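Adenosine kinase (Trypanosoma brucei brucei, PDB 4N09) probably phosphorylates adenosine to AMP at the expense of ATP, with magnesium as cofactor, in the purine salvage pathway. Local coordinates at residues V11-N16 with V87-C92; I41-R46 with T136-L141; S170-T175 with L199-I204; E245-A250 with V264-D269. One frame throughout, in Å; residues are numbered along the deposited sequence.

In the fold
Contacts 1 to 3 meet at the adenosine, and contact 4 serves the ADP. Contact 1 joins strands 11-14 and 87-94 of the nine-stranded central sheet. Contact 2 pairs strands 40-42 and 134-140 at one edge of the five-stranded sheet, the lid of this PfkB-family fold. Its segments alternate with those of contact 1 along the chain. Contacts 3 and 4 follow in series. Contact 3 joins the segments that follow strands 166-169 and 194-198 and touches both earlier contacts. Contact 4 packs helix 243-252 on strand 263-268 of the central sheet, its centre about 25 Å from that of contact 1. One sheet thus carries residues for both bound ligands, while the lid covers the nucleoside.

Contact 1: V11-N16 with V87-C92; sequences VYVQCN and VTYVGC. With ADN (adenosine), chain E.
Val-13 binds the neighbouring strand through both its backbone N and its backbone O. Its N donates to Thr-88 O at 2.9 Å, and its O accepts from Val-90 N at 2.9 Å. Thr-88 N adds a bond to Val-11 O at 3.0 Å. Beyond the strand end Cys-15 N reaches Val-90 O in a weak bond. This is the parallel ladder of strands 11-14 and 87-90, part of the Rossmann-like central sheet of PfkB kinases.

Tyr-12, Gln-14 and Val-90 share one face of the sheet. Tyr-12 OH donates to Gln-14 OE1 at 2.6 Å and approaches nearly along its C=O axis. Val-90, on the neighbouring strand, packs alongside this pair: its CG2 lies 3.4 Å from Tyr-12 OH, and its CG1 meets Gln-14 OE1. On the other face Val-13 divides its two methyls. CG1, anti to the backbone N (chi1 176°), meets Tyr-89 CD2 at 3.9 Å, while CG2 turns to Val-87 CG1. The Tyr-89 ring continues past Val-13 to the CB of Cys-15.

Strand 166-169 lies on the far side of strand 11-14, and helix 155-163 covers Tyr-12. Asn-16 ND2 donates to adenosine N1 at 3.2 Å. This bond is consistent with a part in recognising the base. The amide that makes it is held just past the end of a buried strand.

Contact 2: I41-R46 with T136-L141; sequences ILLSER and TLVADL. With ADN (adenosine), chain E.
Leu-42 and Ala-139 face the adenine from neighbouring strands, so a short parallel pairing at the sheet edge also forms part of a nucleoside pocket. The pair belongs to the five-stranded lid sheet of the PfkB fold. Strand 40-42 is its outermost strand here, and strand 134-140 pairs on its other side with strand 124-131.

Three backbone bonds make the ladder. Ile-41 N donates to Leu-137 O, and Ala-139 N to Ile-41 O. Leu-43 N gives the third, to Ala-139 O at 2.9 Å.

On the side of the sheet that carries Leu-42 and Ala-139, Ala-139 CB lies 3.5 Å from adenosine N7. Leu-42 CD2 meets adenosine N6 at 3.6 Å and also touches Leu-141 CD1. Leu-137 CD1 reaches the ribose at C5'. Apolar groups thus border the amino end of the base.

On the other face of the sheet Ile-41 and Val-138 lie side by side and point the same way. Both touch Leu-35. Leu-43 comes in beyond them with CG anti to its backbone N (chi1 -175°). Its two methyls part: CD2 rests against the carboxylate carbon CG of Asp-140, and CD1 meets Val-138 CG1 at 3.7 Å.

Contact 3: S170-T175 with L199-I204; sequences SGFTLT and LSAPFI. With ADN (adenosine), chain E.
Ser-200 has OG anti to its carbonyl carbon (chi1 -65°), which aims the hydroxyl at the start of the 3-10 turn 171-175. Phe-172 is turned likewise (chi1 -74°), and this sets its ring between Ser-200 and the adenine. Ser-200 OG accepts from Phe-172 N at 3.1 Å. It also takes a weak, bent bond from Gly-171 N. One oxygen thus accepts from two successive backbone N-H groups, one of them weakly.

The same serine covers the ring. Its CB sits 3.6 Å from the centroid of Phe-172, only 5° off the ring normal, in a CH-pi contact. The opposite face of the ring meets the adenine, with C6 of adenosine 3.4 Å above the ring plane and offset toward the rim. Phe-172 binds adenosine, and its ring is thus held between the base and the serine.

Apolar groups complete the joint. Phe-203 brings CE2 to the edge of the Phe-172 ring, 4.1 Å from CE1. Ile-204 reaches back with CD1 to Thr-175 CG2 at 3.7 Å. Its CG2 meets Leu-174 CD1, and these two side chains cross at about a right angle.

Segment 170-175 links strand 166-169 to helix 178-190. Segment 199-204 leaves strand 194-198 and enters helix 202-207. Helix 226-236 packs against Leu-199 and Pro-202.

Contact 4: E245-A250 with V264-D269; sequences EIARRA and VVFTRD. With ADP (adenosine-5'-diphosphate), chain F.
Apolar packing carries the whole contact between helix 245-250 and strand 264-268. The two run nearly antiparallel, at 157°, with their axes 8.6 Å apart. Ala-247 is central. Its CB meets Phe-266 CE2 at 3.7 Å and Val-264 CG1 at 4.0 Å. The Phe-266 ring presents its edge to the helix, with Ala-247 N near the ring plane. Ile-246 CG2 touches CE2 as well, and its side chain crosses that of Phe-266 at about a right angle. Val-264 sets CG1 over one face of the Phe-266 ring. This CG1 is anti to the backbone N (chi1 177°), which leaves CG2 beside that N, where it meets Ala-250 CB at 3.8 Å.

Salt bridges stay within the helix. Glu-245 OE2 is met by Arg-249 NE at 2.8 Å, nearly in the guanidinium plane. Glu-245 OE1 takes Arg-248 NE at 3.0 Å.

Hydrogen bonds to ADP come from Thr-267 and Asp-269. Thr-267 OG1 donates to O2A at 2.8 Å, and Asp-269 N to the same oxygen at 3.0 Å. The side chain of Asp-269 forms a salt bridge with Arg-226 through OD1.

The chemistry is thus divided along the segment. Its buried apolar part seats the helix, and the residues that follow grip the alpha-phosphate with two donors.

Contact 1: V11-N16 with V87-C92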
# COMPACT_ATOMS: atom_id res chain seq x y z
N VAL A 11 0.41 -11.30 -9.98
CA VAL A 11 0.65 -10.72 -8.64
C VAL A 11 -0.58 -10.81 -7.72
O VAL A 11 -1.75 -10.67 -8.14
CB VAL A 11 1.38 -9.36 -8.64
CG1 VAL A 11 1.65 -8.89 -10.04
CG2 VAL A 11 0.66 -8.30 -7.85
N TYR A 12 -0.28 -11.10 -6.46
CA TYR A 12 -1.30 -11.25 -5.42
C TYR A 12 -1.13 -10.11 -4.45
O TYR A 12 -0.03 -9.85 -3.98
CB TYR A 12 -1.06 -12.58 -4.70
CG TYR A 12 -1.98 -12.89 -3.58
CD1 TYR A 12 -3.05 -13.77 -3.76
CD2 TYR A 12 -1.79 -12.35 -2.33
CE1 TYR A 12 -3.93 -14.05 -2.72
CE2 TYR A 12 -2.64 -12.65 -1.28
CZ TYR A 12 -3.71 -13.50 -1.48
OH TYR A 12 -4.56 -13.79 -0.42
N VAL A 13 -2.23 -9.43 -4.16
CA VAL A 13 -2.23 -8.28 -3.27
C VAL A 13 -3.29 -8.47 -2.22
O VAL A 13 -4.40 -8.91 -2.53
CB VAL A 13 -2.57 -6.98 -4.03
CG1 VAL A 13 -2.67 -5.80 -3.08
CG2 VAL A 13 -1.54 -6.69 -5.09
N GLN A 14 -2.96 -8.10 -0.99
CA GLN A 14 -3.90 -8.21 0.09
C GLN A 14 -3.81 -6.98 0.95
O GLN A 14 -2.72 -6.56 1.31
CB GLN A 14 -3.62 -9.45 0.92
CG GLN A 14 -4.68 -9.73 1.96
CD GLN A 14 -4.75 -11.20 2.35
OE1 GLN A 14 -4.57 -12.11 1.52
NE2 GLN A 14 -5.05 -11.46 3.63
N CYS A 15 -4.97 -6.42 1.27
CA CYS A 15 -5.07 -5.22 2.08
C CYS A 15 -6.49 -5.06 2.57
O CYS A 15 -7.32 -5.95 2.41
CB CYS A 15 -4.63 -4.00 1.26
SG CYS A 15 -4.25 -2.51 2.24
N ASN A 16 -6.78 -3.90 3.15
CA ASN A 16 -8.09 -3.55 3.65
C ASN A 16 -8.82 -2.64 2.69
O ASN A 16 -8.40 -1.53 2.47
CB ASN A 16 -7.90 -2.82 4.96
CG ASN A 16 -7.10 -3.62 5.95
OD1 ASN A 16 -7.18 -4.85 5.96
ND2 ASN A 16 -6.34 -2.95 6.78
N VAL A 87 -3.45 -8.94 -11.84
CA VAL A 87 -3.54 -8.76 -10.39
C VAL A 87 -4.78 -9.37 -9.79
O VAL A 87 -5.86 -9.19 -10.31
CB VAL A 87 -3.56 -7.28 -9.99
CG1 VAL A 87 -3.58 -7.13 -8.48
CG2 VAL A 87 -2.35 -6.56 -10.53
N THR A 88 -4.60 -10.04 -8.66
CA THR A 88 -5.70 -10.51 -7.85
C THR A 88 -5.63 -9.85 -6.48
O THR A 88 -4.54 -9.71 -5.94
CB THR A 88 -5.61 -12.03 -7.67
OG1 THR A 88 -5.63 -12.64 -8.97
CG2 THR A 88 -6.77 -12.58 -6.81
N TYR A 89 -6.77 -9.42 -5.95
CA TYR A 89 -6.80 -8.70 -4.70
C TYR A 89 -7.70 -9.43 -3.75
O TYR A 89 -8.76 -9.90 -4.13
CB TYR A 89 -7.39 -7.30 -4.90
CG TYR A 89 -7.54 -6.45 -3.65
CD1 TYR A 89 -8.69 -6.51 -2.89
CD2 TYR A 89 -6.55 -5.57 -3.25
CE1 TYR A 89 -8.84 -5.73 -1.75
CE2 TYR A 89 -6.69 -4.79 -2.12
CZ TYR A 89 -7.84 -4.86 -1.38
OH TYR A 89 -8.01 -4.10 -0.24
N VAL A 90 -7.27 -9.47 -2.50
CA VAL A 90 -8.00 -10.13 -1.47
C VAL A 90 -8.23 -9.19 -0.30
O VAL A 90 -7.31 -8.54 0.19
CB VAL A 90 -7.23 -11.37 -0.98
CG1 VAL A 90 -7.91 -11.99 0.22
CG2 VAL A 90 -7.10 -12.38 -2.11
N GLY A 91 -9.47 -9.14 0.16
CA GLY A 91 -9.84 -8.34 1.32
C GLY A 91 -11.24 -8.71 1.70
O GLY A 91 -11.84 -9.56 1.06
N CYS A 92 -11.77 -8.07 2.72
CA CYS A 92 -13.15 -8.32 3.14
C CYS A 92 -13.99 -7.05 3.04
O CYS A 92 -13.57 -5.97 3.51
CB CYS A 92 -13.16 -8.85 4.57
SG CYS A 92 -14.74 -9.50 5.14
O5' ADN E . -2.44 5.94 0.75
C5' ADN E . -3.64 6.49 1.28
C4' ADN E . -4.68 5.40 1.40
O4' ADN E . -4.53 4.78 2.66
C3' ADN E . -6.11 5.88 1.39
O3' ADN E . -6.59 5.56 0.10
C2' ADN E . -6.82 5.09 2.49
O2' ADN E . -8.05 4.41 2.11
C1' ADN E . -5.75 4.09 2.87
N9 ADN E . -5.69 3.66 4.26
C8 ADN E . -5.50 4.47 5.32
N7 ADN E . -5.44 3.78 6.49
C5 ADN E . -5.57 2.50 6.11
C6 ADN E . -5.60 1.24 6.83
N6 ADN E . -5.46 1.24 8.15
N1 ADN E . -5.76 0.15 6.08
C2 ADN E . -5.88 0.17 4.73
N3 ADN E . -5.87 1.29 4.00
C4 ADN E . -5.72 2.43 4.65

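Contact 2: I41-R46 with T136-L141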
# COMPACT_ATOMS: atom_id res chain seq x y z
N ILE A 41 -4.18 7.12 11.12
CA ILE A 41 -4.45 6.35 12.35
C ILE A 41 -5.67 5.49 12.14
O ILE A 41 -6.35 5.59 11.11
CB ILE A 41 -4.74 7.27 13.57
CG1 ILE A 41 -5.95 8.16 13.30
CG2 ILE A 41 -3.52 8.13 13.88
CD1 ILE A 41 -6.51 8.80 14.54
N LEU A 42 -5.94 4.63 13.11
CA LEU A 42 -7.18 3.90 13.14
C LEU A 42 -8.18 4.70 13.98
O LEU A 42 -7.80 5.30 15.00
CB LEU A 42 -6.96 2.51 13.74
CG LEU A 42 -6.05 1.54 12.98
CD1 LEU A 42 -5.94 0.22 13.74
CD2 LEU A 42 -6.55 1.24 11.56
N LEU A 43 -9.44 4.68 13.58
CA LEU A 43 -10.51 5.33 14.35
C LEU A 43 -10.48 4.88 15.80
O LEU A 43 -10.47 3.68 16.07
CB LEU A 43 -11.88 5.00 13.79
CG LEU A 43 -13.05 5.74 14.46
CD1 LEU A 43 -12.96 7.24 14.19
CD2 LEU A 43 -14.40 5.22 13.98
N SER A 44 -10.46 5.84 16.72
CA SER A 44 -10.56 5.54 18.15
C SER A 44 -11.72 6.34 18.76
O SER A 44 -12.42 7.06 18.05
CB SER A 44 -9.24 5.87 18.85
OG SER A 44 -9.08 7.26 19.03
N GLU A 45 -11.92 6.20 20.08
CA GLU A 45 -12.92 6.99 20.81
C GLU A 45 -12.69 8.48 20.54
O GLU A 45 -13.62 9.21 20.21
CB GLU A 45 -12.86 6.71 22.32
N ARG A 46 -11.44 8.91 20.67
CA ARG A 46 -11.08 10.31 20.56
C ARG A 46 -11.64 10.99 19.30
O ARG A 46 -11.68 12.21 19.22
CB ARG A 46 -9.56 10.41 20.58
CG ARG A 46 -8.97 11.80 20.40
CD ARG A 46 -9.33 12.75 21.53
NE ARG A 46 -9.00 14.13 21.23
CZ ARG A 46 -9.82 14.99 20.62
NH1 ARG A 46 -11.01 14.61 20.23
NH2 ARG A 46 -9.42 16.24 20.36
N THR A 136 -4.97 13.86 5.84
CA THR A 136 -4.82 13.27 7.15
C THR A 136 -5.92 12.22 7.26
O THR A 136 -7.09 12.50 6.98
CB THR A 136 -4.97 14.36 8.23
OG1 THR A 136 -3.94 15.34 8.09
CG2 THR A 136 -4.94 13.74 9.63
N LEU A 137 -5.54 11.01 7.63
CA LEU A 137 -6.41 9.84 7.42
C LEU A 137 -6.88 9.18 8.68
O LEU A 137 -6.10 8.93 9.58
CB LEU A 137 -5.66 8.80 6.58
CG LEU A 137 -4.99 9.37 5.33
CD1 LEU A 137 -4.29 8.29 4.53
CD2 LEU A 137 -6.00 10.09 4.44
N VAL A 138 -8.16 8.85 8.73
CA VAL A 138 -8.69 8.13 9.87
C VAL A 138 -9.47 6.93 9.37
O VAL A 138 -10.51 7.09 8.74
CB VAL A 138 -9.59 9.03 10.75
CG1 VAL A 138 -10.16 8.25 11.92
CG2 VAL A 138 -8.80 10.22 11.26
N ALA A 139 -8.95 5.74 9.62
CA ALA A 139 -9.46 4.54 8.96
C ALA A 139 -10.37 3.79 9.89
O ALA A 139 -10.00 3.50 11.03
CB ALA A 139 -8.33 3.64 8.51
N ASP A 140 -11.58 3.54 9.41
CA ASP A 140 -12.55 2.74 10.13
C ASP A 140 -12.75 1.46 9.33
O ASP A 140 -13.58 1.39 8.43
CB ASP A 140 -13.86 3.51 10.30
CG ASP A 140 -14.94 2.69 11.02
OD1 ASP A 140 -14.62 1.59 11.54
OD2 ASP A 140 -16.09 3.17 11.07
N LEU A 141 -12.00 0.42 9.71
CA LEU A 141 -11.92 -0.82 8.95
C LEU A 141 -13.25 -1.52 8.76
O LEU A 141 -13.49 -2.10 7.70
CB LEU A 141 -10.93 -1.75 9.61
CG LEU A 141 -9.48 -1.68 9.15
CD1 LEU A 141 -8.98 -0.27 8.94
CD2 LEU A 141 -8.57 -2.42 10.11
O5' ADN E . -2.44 5.94 0.75
C5' ADN E . -3.64 6.49 1.28
C4' ADN E . -4.68 5.40 1.40
O4' ADN E . -4.53 4.78 2.66
C3' ADN E . -6.11 5.88 1.39
O3' ADN E . -6.59 5.56 0.10
C2' ADN E . -6.82 5.09 2.49
O2' ADN E . -8.05 4.41 2.11
C1' ADN E . -5.75 4.09 2.87
N9 ADN E . -5.69 3.66 4.26
C8 ADN E . -5.50 4.47 5.32
N7 ADN E . -5.44 3.78 6.49
C5 ADN E . -5.57 2.50 6.11
C6 ADN E . -5.60 1.24 6.83
N6 ADN E . -5.46 1.24 8.15
N1 ADN E . -5.76 0.15 6.08
C2 ADN E . -5.88 0.17 4.73
N3 ADN E . -5.87 1.29 4.00
C4 ADN E . -5.72 2.43 4.65

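Contact 3: S170-T175 with L199-I204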
# COMPACT_ATOMS: atom_id res chain seq x y z
N SER A 170 0.19 -4.99 2.36
CA SER A 170 0.48 -3.73 3.01
C SER A 170 0.71 -4.01 4.49
O SER A 170 0.20 -4.98 5.04
CB SER A 170 -0.66 -2.74 2.81
OG SER A 170 -1.71 -3.06 3.70
N GLY A 171 1.47 -3.14 5.13
CA GLY A 171 1.70 -3.24 6.57
C GLY A 171 0.41 -3.12 7.35
O GLY A 171 0.26 -3.72 8.40
N PHE A 172 -0.51 -2.33 6.81
CA PHE A 172 -1.81 -2.18 7.38
C PHE A 172 -2.54 -3.49 7.65
O PHE A 172 -3.45 -3.50 8.49
CB PHE A 172 -2.69 -1.35 6.44
CG PHE A 172 -2.37 0.13 6.41
CD1 PHE A 172 -2.24 0.85 7.59
CD2 PHE A 172 -2.28 0.80 5.21
CE1 PHE A 172 -1.97 2.20 7.55
CE2 PHE A 172 -2.01 2.16 5.16
CZ PHE A 172 -1.86 2.86 6.34
N THR A 173 -2.23 -4.55 6.92
CA THR A 173 -2.89 -5.85 7.15
C THR A 173 -2.48 -6.45 8.47
O THR A 173 -3.12 -7.36 8.95
CB THR A 173 -2.51 -6.93 6.12
OG1 THR A 173 -1.10 -7.17 6.15
CG2 THR A 173 -2.91 -6.52 4.74
N LEU A 174 -1.40 -5.98 9.05
CA LEU A 174 -0.94 -6.53 10.31
C LEU A 174 -1.87 -6.21 11.48
O LEU A 174 -1.77 -6.84 12.51
CB LEU A 174 0.46 -6.04 10.64
CG LEU A 174 1.53 -6.47 9.65
CD1 LEU A 174 2.84 -5.76 9.94
CD2 LEU A 174 1.78 -7.96 9.68
N THR A 175 -2.76 -5.23 11.32
CA THR A 175 -3.68 -4.91 12.41
C THR A 175 -4.87 -5.83 12.40
O THR A 175 -5.64 -5.84 13.35
CB THR A 175 -4.18 -3.45 12.39
OG1 THR A 175 -5.20 -3.27 11.39
CG2 THR A 175 -3.02 -2.48 12.14
N LEU A 199 5.72 -0.69 4.94
CA LEU A 199 5.59 -0.42 6.37
C LEU A 199 4.34 0.38 6.69
O LEU A 199 3.90 0.40 7.83
CB LEU A 199 6.82 0.27 6.92
CG LEU A 199 8.09 -0.57 6.83
CD1 LEU A 199 9.24 0.11 7.54
CD2 LEU A 199 7.90 -1.98 7.38
N SER A 200 3.77 1.01 5.67
CA SER A 200 2.44 1.65 5.74
C SER A 200 2.31 2.89 6.63
O SER A 200 1.77 3.88 6.18
CB SER A 200 1.34 0.64 6.10
OG SER A 200 1.18 -0.33 5.08
N ALA A 201 2.72 2.81 7.89
CA ALA A 201 2.57 3.93 8.81
C ALA A 201 3.37 3.71 10.07
O ALA A 201 3.55 2.58 10.50
CB ALA A 201 1.12 4.08 9.20
N PRO A 202 3.84 4.80 10.70
CA PRO A 202 4.61 4.72 11.93
C PRO A 202 3.90 3.94 13.00
O PRO A 202 4.55 3.23 13.75
CB PRO A 202 4.71 6.17 12.35
CG PRO A 202 4.78 6.90 11.06
CD PRO A 202 3.78 6.18 10.20
N PHE A 203 2.58 4.03 13.07
CA PHE A 203 1.90 3.36 14.17
C PHE A 203 2.04 1.83 14.11
O PHE A 203 1.96 1.17 15.13
CB PHE A 203 0.44 3.81 14.31
CG PHE A 203 -0.51 3.18 13.36
CD1 PHE A 203 -0.98 1.89 13.57
CD2 PHE A 203 -1.01 3.90 12.31
CE1 PHE A 203 -1.91 1.34 12.72
CE2 PHE A 203 -1.94 3.35 11.45
CZ PHE A 203 -2.39 2.06 11.65
N ILE A 204 2.26 1.29 12.92
CA ILE A 204 2.50 -0.14 12.77
C ILE A 204 3.73 -0.56 13.56
O ILE A 204 3.68 -1.56 14.27
CB ILE A 204 2.71 -0.53 11.28
CG1 ILE A 204 1.44 -0.26 10.44
CG2 ILE A 204 3.12 -1.98 11.17
CD1 ILE A 204 0.18 -0.98 10.91
O5' ADN E . -2.44 5.94 0.75
C5' ADN E . -3.64 6.49 1.28
C4' ADN E . -4.68 5.40 1.40
O4' ADN E . -4.53 4.78 2.66
C3' ADN E . -6.11 5.88 1.39
O3' ADN E . -6.59 5.56 0.10
C2' ADN E . -6.82 5.09 2.49
O2' ADN E . -8.05 4.41 2.11
C1' ADN E . -5.75 4.09 2.87
N9 ADN E . -5.69 3.66 4.26
C8 ADN E . -5.50 4.47 5.32
N7 ADN E . -5.44 3.78 6.49
C5 ADN E . -5.57 2.50 6.11
C6 ADN E . -5.60 1.24 6.83
N6 ADN E . -5.46 1.24 8.15
N1 ADN E . -5.76 0.15 6.08
C2 ADN E . -5.88 0.17 4.73
N3 ADN E . -5.87 1.29 4.00
C4 ADN E . -5.72 2.43 4.65

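Contact 4: E245-A250 with V264-D269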
# COMPACT_ATOMS: atom_id res chain seq x y z
N GLU A 245 21.84 4.21 6.33
CA GLU A 245 22.29 3.26 7.35
C GLU A 245 21.17 2.34 7.83
O GLU A 245 21.36 1.17 7.99
CB GLU A 245 22.93 4.00 8.53
CG GLU A 245 23.42 3.09 9.66
CD GLU A 245 24.53 2.11 9.26
OE1 GLU A 245 25.10 2.21 8.15
OE2 GLU A 245 24.83 1.22 10.07
N ILE A 246 19.98 2.89 8.00
CA ILE A 246 18.84 2.08 8.41
C ILE A 246 18.57 0.98 7.37
O ILE A 246 18.29 -0.16 7.71
CB ILE A 246 17.58 2.97 8.58
CG1 ILE A 246 17.81 3.99 9.69
CG2 ILE A 246 16.37 2.13 8.94
CD1 ILE A 246 16.79 5.11 9.75
N ALA A 247 18.63 1.32 6.09
CA ALA A 247 18.41 0.34 5.02
C ALA A 247 19.47 -0.77 5.04
O ALA A 247 19.18 -1.94 4.86
CB ALA A 247 18.41 1.04 3.67
N ARG A 248 20.72 -0.36 5.23
CA ARG A 248 21.84 -1.28 5.33
C ARG A 248 21.57 -2.29 6.45
O ARG A 248 21.69 -3.49 6.25
CB ARG A 248 23.11 -0.48 5.62
CG ARG A 248 24.36 -0.97 4.94
CD ARG A 248 25.56 -0.10 5.33
NE ARG A 248 25.34 1.35 5.28
CZ ARG A 248 25.81 2.18 4.36
NH1 ARG A 248 26.51 1.74 3.33
NH2 ARG A 248 25.55 3.46 4.48
N ARG A 249 21.15 -1.80 7.61
CA ARG A 249 20.88 -2.70 8.73
C ARG A 249 19.64 -3.54 8.52
O ARG A 249 19.58 -4.67 8.99
CB ARG A 249 20.77 -1.92 10.03
CG ARG A 249 22.08 -1.24 10.37
CD ARG A 249 22.15 -0.89 11.83
NE ARG A 249 23.06 0.22 12.06
CZ ARG A 249 23.24 0.79 13.24
NH1 ARG A 249 22.57 0.32 14.32
NH2 ARG A 249 24.08 1.82 13.35
N ALA A 250 18.66 -3.00 7.81
CA ALA A 250 17.48 -3.79 7.50
C ALA A 250 17.81 -4.96 6.59
O ALA A 250 17.16 -6.01 6.65
CB ALA A 250 16.42 -2.92 6.88
N VAL A 264 15.75 -3.54 0.24
CA VAL A 264 15.07 -2.52 1.01
C VAL A 264 14.97 -1.25 0.19
O VAL A 264 15.96 -0.75 -0.32
CB VAL A 264 15.81 -2.26 2.35
CG1 VAL A 264 15.15 -1.13 3.15
CG2 VAL A 264 15.84 -3.52 3.19
N VAL A 265 13.75 -0.71 0.11
CA VAL A 265 13.46 0.47 -0.69
C VAL A 265 12.79 1.54 0.19
O VAL A 265 11.69 1.33 0.69
CB VAL A 265 12.52 0.11 -1.83
CG1 VAL A 265 12.30 1.29 -2.75
CG2 VAL A 265 13.09 -1.03 -2.63
N PHE A 266 13.46 2.67 0.38
CA PHE A 266 12.93 3.74 1.15
C PHE A 266 12.80 4.95 0.26
O PHE A 266 13.80 5.47 -0.23
CB PHE A 266 13.88 4.10 2.30
CG PHE A 266 13.96 3.08 3.40
CD1 PHE A 266 12.89 2.26 3.71
CD2 PHE A 266 15.12 2.99 4.19
CE1 PHE A 266 12.97 1.34 4.74
CE2 PHE A 266 15.20 2.07 5.22
CZ PHE A 266 14.12 1.25 5.51
N THR A 267 11.57 5.42 0.07
CA THR A 267 11.34 6.64 -0.67
C THR A 267 11.54 7.86 0.23
O THR A 267 11.57 7.73 1.45
CB THR A 267 9.93 6.69 -1.28
OG1 THR A 267 8.95 6.54 -0.26
CG2 THR A 267 9.78 5.60 -2.31
N ARG A 268 11.69 9.03 -0.39
CA ARG A 268 12.02 10.26 0.33
C ARG A 268 11.46 11.46 -0.38
O ARG A 268 12.16 12.44 -0.60
CB ARG A 268 13.53 10.41 0.43
CG ARG A 268 14.19 9.30 1.24
CD ARG A 268 15.58 9.69 1.69
NE ARG A 268 16.52 9.71 0.59
CZ ARG A 268 17.82 9.91 0.72
NH1 ARG A 268 18.34 10.14 1.91
NH2 ARG A 268 18.61 9.88 -0.35
N ASP A 269 10.20 11.38 -0.75
CA ASP A 269 9.52 12.45 -1.49
C ASP A 269 10.43 13.09 -2.58
O ASP A 269 10.75 12.41 -3.54
CB ASP A 269 8.83 13.49 -0.56
CG ASP A 269 9.75 14.06 0.52
OD1 ASP A 269 9.83 13.47 1.64
OD2 ASP A 269 10.37 15.13 0.24
PB ADP F . 4.50 8.63 0.76
O1B ADP F . 4.59 7.25 1.44
O2B ADP F . 3.23 8.90 -0.05
O3B ADP F . 4.84 9.83 1.64
PA ADP F . 6.79 9.63 -0.64
O1A ADP F . 6.16 10.94 -0.17
O2A ADP F . 8.20 9.23 -0.20
O3A ADP F . 5.73 8.46 -0.28
O5' ADP F . 6.77 9.67 -2.25
C5' ADP F . 6.72 8.51 -3.06
C4' ADP F . 7.27 8.96 -4.37
O4' ADP F . 6.37 9.91 -4.92
C3' ADP F . 8.63 9.64 -4.25
O3' ADP F . 9.72 8.71 -4.25
C2' ADP F . 8.58 10.54 -5.46
O2' ADP F . 8.89 9.79 -6.61
C1' ADP F . 7.12 10.92 -5.60
N9 ADP F . 6.88 12.24 -4.95
C8 ADP F . 6.34 12.40 -3.73
N7 ADP F . 6.25 13.71 -3.45
C5 ADP F . 6.72 14.40 -4.48
C6 ADP F . 6.90 15.82 -4.81
N6 ADP F . 6.51 16.76 -3.93
N1 ADP F . 7.46 16.15 -6.00
C2 ADP F . 7.83 15.21 -6.88
N3 ADP F . 7.67 13.91 -6.62
C4 ADP F . 7.14 13.44 -5.47